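Sensor protein (Shewanella oneidensis, PDB 3LIC) probably senses an extracellular signal through its PDC-fold domain and relays it across the membrane to its own histidine kinase part in a two-component system. Local coordinates at residues G208-Q213 with I218-L223; A232-V235 with V241-A244. All blocks are in the same frame, centred on the assembly; numbering follows the deposited sequence.

Interaction 1. Residues G208-Q213 with I218-L223; sequences GWLDKQ and IAFATL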
loop_
_atom_site.group_PDB
_atom_site.type_symbol
_atom_site.label_atom_id
_atom_site.label_comp_id
_atom_site.label_asym_id
_atom_site.label_seq_id
_atom_site.Cartn_x
_atom_site.Cartn_y
_atom_site.Cartn_z
ATOM N N GLY A 208 6.997 -5.528 17.128
ATOM C CA GLY A 208 6.099 -4.492 17.588
ATOM C C GLY A 208 4.713 -5.062 17.690
ATOM O O GLY A 208 3.898 -4.633 18.519
ATOM N N TRP A 209 4.388 -6.027 16.860
ATOM C CA TRP A 209 2.997 -6.439 16.897
ATOM C C TRP A 209 2.871 -7.877 17.310
ATOM O O TRP A 209 1.818 -8.341 17.738
ATOM C CB TRP A 209 2.320 -6.204 15.547
ATOM C CG TRP A 209 2.848 -7.038 14.412
ATOM C CD1 TRP A 209 4.008 -6.835 13.692
ATOM C CD2 TRP A 209 2.221 -8.207 13.856
ATOM N NE1 TRP A 209 4.135 -7.816 12.716
ATOM C CE2 TRP A 209 3.054 -8.662 12.794
ATOM C CE3 TRP A 209 1.032 -8.907 14.150
ATOM C CZ2 TRP A 209 2.746 -9.769 12.034
ATOM C CZ3 TRP A 209 0.713 -10.032 13.373
ATOM C CH2 TRP A 209 1.574 -10.451 12.321
ATOM N N LEU A 210 3.959 -8.589 17.177
ATOM C CA LEU A 210 3.965 -9.975 17.599
ATOM C C LEU A 210 5.187 -10.192 18.458
ATOM O O LEU A 210 6.305 -9.907 18.048
ATOM C CB LEU A 210 4.037 -10.909 16.386
ATOM C CG LEU A 210 3.847 -12.390 16.711
ATOM C CD1 LEU A 210 2.371 -12.674 17.187
ATOM C CD2 LEU A 210 4.302 -13.241 15.514
ATOM N N ASP A 211 4.971 -10.696 19.654
ATOM C CA ASP A 211 6.084 -11.056 20.492
ATOM C C ASP A 211 6.651 -12.436 20.071
ATOM O O ASP A 211 6.027 -13.486 20.292
ATOM C CB ASP A 211 5.635 -11.001 21.959
ATOM C CG ASP A 211 6.643 -11.635 22.894
ATOM O OD1 ASP A 211 7.815 -11.884 22.468
ATOM O OD2 ASP A 211 6.231 -11.930 24.039
ATOM N N LYS A 212 7.814 -12.438 19.424
ATOM C CA LYS A 212 8.396 -13.701 18.965
ATOM C C LYS A 212 9.185 -14.420 20.057
ATOM O O LYS A 212 9.583 -15.566 19.890
ATOM C CB LYS A 212 9.287 -13.494 17.756
ATOM C CG LYS A 212 8.545 -13.077 16.557
ATOM C CD LYS A 212 9.494 -12.933 15.429
ATOM C CE LYS A 212 9.160 -11.709 14.629
ATOM N NZ LYS A 212 9.894 -11.799 13.351
ATOM N N GLN A 213 9.413 -13.734 21.166
ATOM C CA GLN A 213 10.094 -14.341 22.286
ATOM C C GLN A 213 9.129 -15.244 23.069
ATOM O O GLN A 213 9.510 -15.799 24.107
ATOM C CB GLN A 213 10.712 -13.279 23.218
ATOM C CG GLN A 213 12.024 -12.637 22.706
ATOM C CD GLN A 213 13.019 -13.655 22.094
ATOM O OE1 GLN A 213 13.381 -14.671 22.723
ATOM N NE2 GLN A 213 13.477 -13.370 20.866
ATOM N N ILE A 218 6.010 -19.379 18.112
ATOM C CA ILE A 218 7.074 -19.888 17.267
ATOM C C ILE A 218 6.572 -20.327 15.916
ATOM O O ILE A 218 7.142 -19.924 14.901
ATOM C CB ILE A 218 7.848 -21.040 17.938
ATOM C CG1 ILE A 218 8.512 -20.516 19.217
ATOM C CG2 ILE A 218 8.849 -21.712 16.900
ATOM C CD1 ILE A 218 9.330 -21.580 19.989
ATOM N N ALA A 219 5.529 -21.169 15.878
ATOM C CA ALA A 219 5.058 -21.683 14.588
ATOM C C ALA A 219 4.505 -20.547 13.717
ATOM O O ALA A 219 4.673 -20.547 12.493
ATOM C CB ALA A 219 4.022 -22.803 14.768
ATOM N N PHE A 220 3.832 -19.578 14.336
ATOM C CA PHE A 220 3.350 -18.432 13.571
ATOM C C PHE A 220 4.578 -17.672 13.029
ATOM O O PHE A 220 4.661 -17.366 11.840
ATOM C CB PHE A 220 2.431 -17.543 14.437
ATOM C CG PHE A 220 1.733 -16.457 13.669
ATOM C CD1 PHE A 220 1.115 -16.738 12.476
ATOM C CD2 PHE A 220 1.721 -15.132 14.149
ATOM C CE1 PHE A 220 0.478 -15.760 11.742
ATOM C CE2 PHE A 220 1.081 -14.124 13.424
ATOM C CZ PHE A 220 0.447 -14.443 12.202
ATOM N N ALA A 221 5.563 -17.418 13.876
ATOM C CA ALA A 221 6.761 -16.682 13.402
ATOM C C ALA A 221 7.558 -17.406 12.285
ATOM O O ALA A 221 8.081 -16.747 11.373
ATOM C CB ALA A 221 7.670 -16.241 14.589
ATOM N N THR A 222 7.589 -18.743 12.297
ATOM C CA THR A 222 8.304 -19.495 11.231
ATOM C C THR A 222 7.576 -19.389 9.915
ATOM O O THR A 222 8.171 -19.178 8.849
ATOM C CB THR A 222 8.441 -21.014 11.543
ATOM O OG1 THR A 222 9.066 -21.176 12.817
ATOM C CG2 THR A 222 9.263 -21.712 10.476
ATOM N N LEU A 223 6.266 -19.574 10.009
ATOM C CA LEU A 223 5.366 -19.328 8.898
ATOM C C LEU A 223 5.655 -17.954 8.242
ATOM O O LEU A 223 5.834 -17.837 7.021
ATOM C CB LEU A 223 3.939 -19.382 9.431
ATOM C CG LEU A 223 2.969 -19.523 8.297
ATOM C CD1 LEU A 223 3.502 -20.624 7.352
ATOM C CD2 LEU A 223 1.635 -19.864 8.897
#
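Phe220 reaches from helix 218-226 to Leu210 and Trp209 in the loop just before it, an apolar loop-on-helix contact within the PDC fold of this extracellular sensor domain. The dense part gathers at the CD2, CE2 and CZ atoms of the Phe220 ring. Leu210 CD2 comes within 3.5 Å of Phe220 CD2, while the other methyl, Leu210 CD1, lies at the ring edge and in its plane. The Trp209 side chain crosses that of Phe220 at about a right angle and meets it obliquely with the six-membered end of the indole, Trp209 CH2 standing 3.9 Å from Phe220 CE2. With CG anti to the backbone N (chi1 -171°), Phe220 swings off the helix toward the loop, and its ring also stacks with that of Phe234. Without this ring, as with an alanine here, Leu210 CD2 and the indole end would probably lose their shared partner, opening a gap between helix 218-226 and the loop. Toward solvent the contact thins to an aliphatic one in which Lys212 CG and CD lie against the buried Ala221 CB, and no hydrogen bond joins the two segments. The loop has its own Asx turn, in which Gln213 N donates to Asp211 OD1 at 2.8 Å.

Interaction 2. Residues A232-V235 with V241-A244; sequences ASFV and VYLA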
loop_
_atom_site.group_PDB
_atom_site.type_symbol
_atom_site.label_atom_id
_atom_site.label_comp_id
_atom_site.label_asym_id
_atom_site.label_seq_id
_atom_site.Cartn_x
_atom_site.Cartn_y
_atom_site.Cartn_z
ATOM N N ALA A 232 -1.906 -20.984 11.688
ATOM C CA ALA A 232 -1.248 -21.183 12.937
ATOM C C ALA A 232 -1.942 -20.303 13.942
ATOM O O ALA A 232 -2.569 -19.342 13.567
ATOM C CB ALA A 232 0.211 -20.793 12.851
ATOM N N SER A 233 -1.832 -20.623 15.228
ATOM C CA SER A 233 -2.273 -19.672 16.204
ATOM C C SER A 233 -1.124 -18.881 16.793
ATOM O O SER A 233 0.057 -19.025 16.390
ATOM C CB SER A 233 -3.101 -20.310 17.316
ATOM O OG SER A 233 -2.373 -21.346 17.868
ATOM N N PHE A 234 -1.512 -17.988 17.703
ATOM C CA PHE A 234 -0.575 -17.075 18.328
ATOM C C PHE A 234 -1.277 -16.312 19.428
ATOM O O PHE A 234 -2.511 -16.341 19.475
ATOM C CB PHE A 234 0.078 -16.150 17.289
ATOM C CG PHE A 234 -0.727 -14.962 16.952
ATOM C CD1 PHE A 234 -0.733 -13.856 17.791
ATOM C CD2 PHE A 234 -1.450 -14.914 15.774
ATOM C CE1 PHE A 234 -1.453 -12.734 17.467
ATOM C CE2 PHE A 234 -2.173 -13.806 15.463
ATOM C CZ PHE A 234 -2.170 -12.708 16.314
ATOM N N VAL A 235 -0.490 -15.725 20.341
ATOM C CA VAL A 235 -0.994 -14.775 21.362
ATOM C C VAL A 235 -0.507 -13.322 21.110
ATOM O O VAL A 235 0.604 -13.089 20.579
ATOM C CB VAL A 235 -0.625 -15.194 22.828
ATOM C CG1 VAL A 235 -0.912 -16.660 23.052
ATOM C CG2 VAL A 235 0.834 -14.895 23.120
ATOM N N VAL A 241 -5.379 -15.475 22.628
ATOM C CA VAL A 241 -5.026 -16.436 21.561
ATOM C C VAL A 241 -5.867 -16.217 20.294
ATOM O O VAL A 241 -7.105 -16.130 20.377
ATOM C CB VAL A 241 -5.266 -17.904 22.041
ATOM C CG1 VAL A 241 -4.631 -18.915 21.068
ATOM C CG2 VAL A 241 -4.662 -18.078 23.409
ATOM N N TYR A 242 -5.202 -16.136 19.143
ATOM C CA TYR A 242 -5.866 -16.018 17.848
ATOM C C TYR A 242 -5.623 -17.283 17.051
ATOM O O TYR A 242 -4.565 -17.877 17.165
ATOM C CB TYR A 242 -5.279 -14.849 17.052
ATOM C CG TYR A 242 -5.617 -13.507 17.619
ATOM C CD1 TYR A 242 -6.616 -12.719 17.048
ATOM C CD2 TYR A 242 -4.942 -13.023 18.707
ATOM C CE1 TYR A 242 -6.942 -11.474 17.579
ATOM C CE2 TYR A 242 -5.244 -11.823 19.235
ATOM C CZ TYR A 242 -6.238 -11.042 18.676
ATOM O OH TYR A 242 -6.499 -9.818 19.231
ATOM N N LEU A 243 -6.570 -17.650 16.200
ATOM C CA LEU A 243 -6.282 -18.529 15.099
ATOM C C LEU A 243 -6.069 -17.637 13.867
ATOM O O LEU A 243 -6.795 -16.645 13.683
ATOM C CB LEU A 243 -7.457 -19.524 14.903
ATOM C CG LEU A 243 -7.390 -20.880 15.656
ATOM C CD1 LEU A 243 -6.967 -20.771 17.089
ATOM C CD2 LEU A 243 -8.719 -21.609 15.516
ATOM N N ALA A 244 -5.068 -17.951 13.044
ATOM C CA ALA A 244 -4.652 -17.044 11.941
ATOM C C ALA A 244 -4.388 -17.844 10.692
ATOM O O ALA A 244 -4.002 -19.033 10.750
ATOM C CB ALA A 244 -3.421 -16.289 12.307
#
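Phe234 and Tyr242 face each other as a hydrogen-bonded pair in an antiparallel beta hairpin, at the outer side of the five-stranded sheet of this PDC-fold domain. Tyr242 N gives Phe234 O a nearly straight bond of 2.7 Å (170° at the hydrogen), and the same carbonyl receives a CA-H...O contact from Val241. Beside this backbone rung, Tyr242 CB sits over one face of the phenylalanine ring in a CH-pi contact, 4.0 Å from the centroid of Phe234. The two rings are almost parallel, at 10°, but slid so far apart that they barely overlap. Phe234 takes up this place with CG between its backbone N and carbonyl carbon (chi1 84°), which brings the ring across the neighbouring strand until Ala244 CB meets its edge. A second rung, Ala232 with Ala244, carries a bond in each direction. The opposite sheet face bears Ser233, Val235, Val241 and Leu243, and there Val235 CG1 lies 4.0 Å from Val241 CG2. Farther out, Met259 of strand 255-261 touches Phe234, Tyr242 and Ala244, while Leu243 rests on Leu10, Tyr11 and Leu14 of the long helix 2-46. At the strand end, Val235 N donates a hydrogen bond to Asn217 OD1.

Overall arrangement
Past the long N-terminal helix 2-46 and the six-stranded sheet, the chain builds its five-stranded sheet, and both contacts belong to this later part. Interaction 1 comes first, closing a short loop as residues 208-213 turn back on helix 218-226. Strand 230-235 follows directly, and interaction 2 pairs it with strand 241-248 across a five-residue connection. The two loops thus run in series, neither nesting nor crossing, with their centres about 10 Å apart. They nevertheless share a boundary: Leu210 CD1 lies 3.4 Å from Phe234 CD1, joining loop, helix and hairpin into one apolar layer on one sheet face, while helix 2-46 packs against the other.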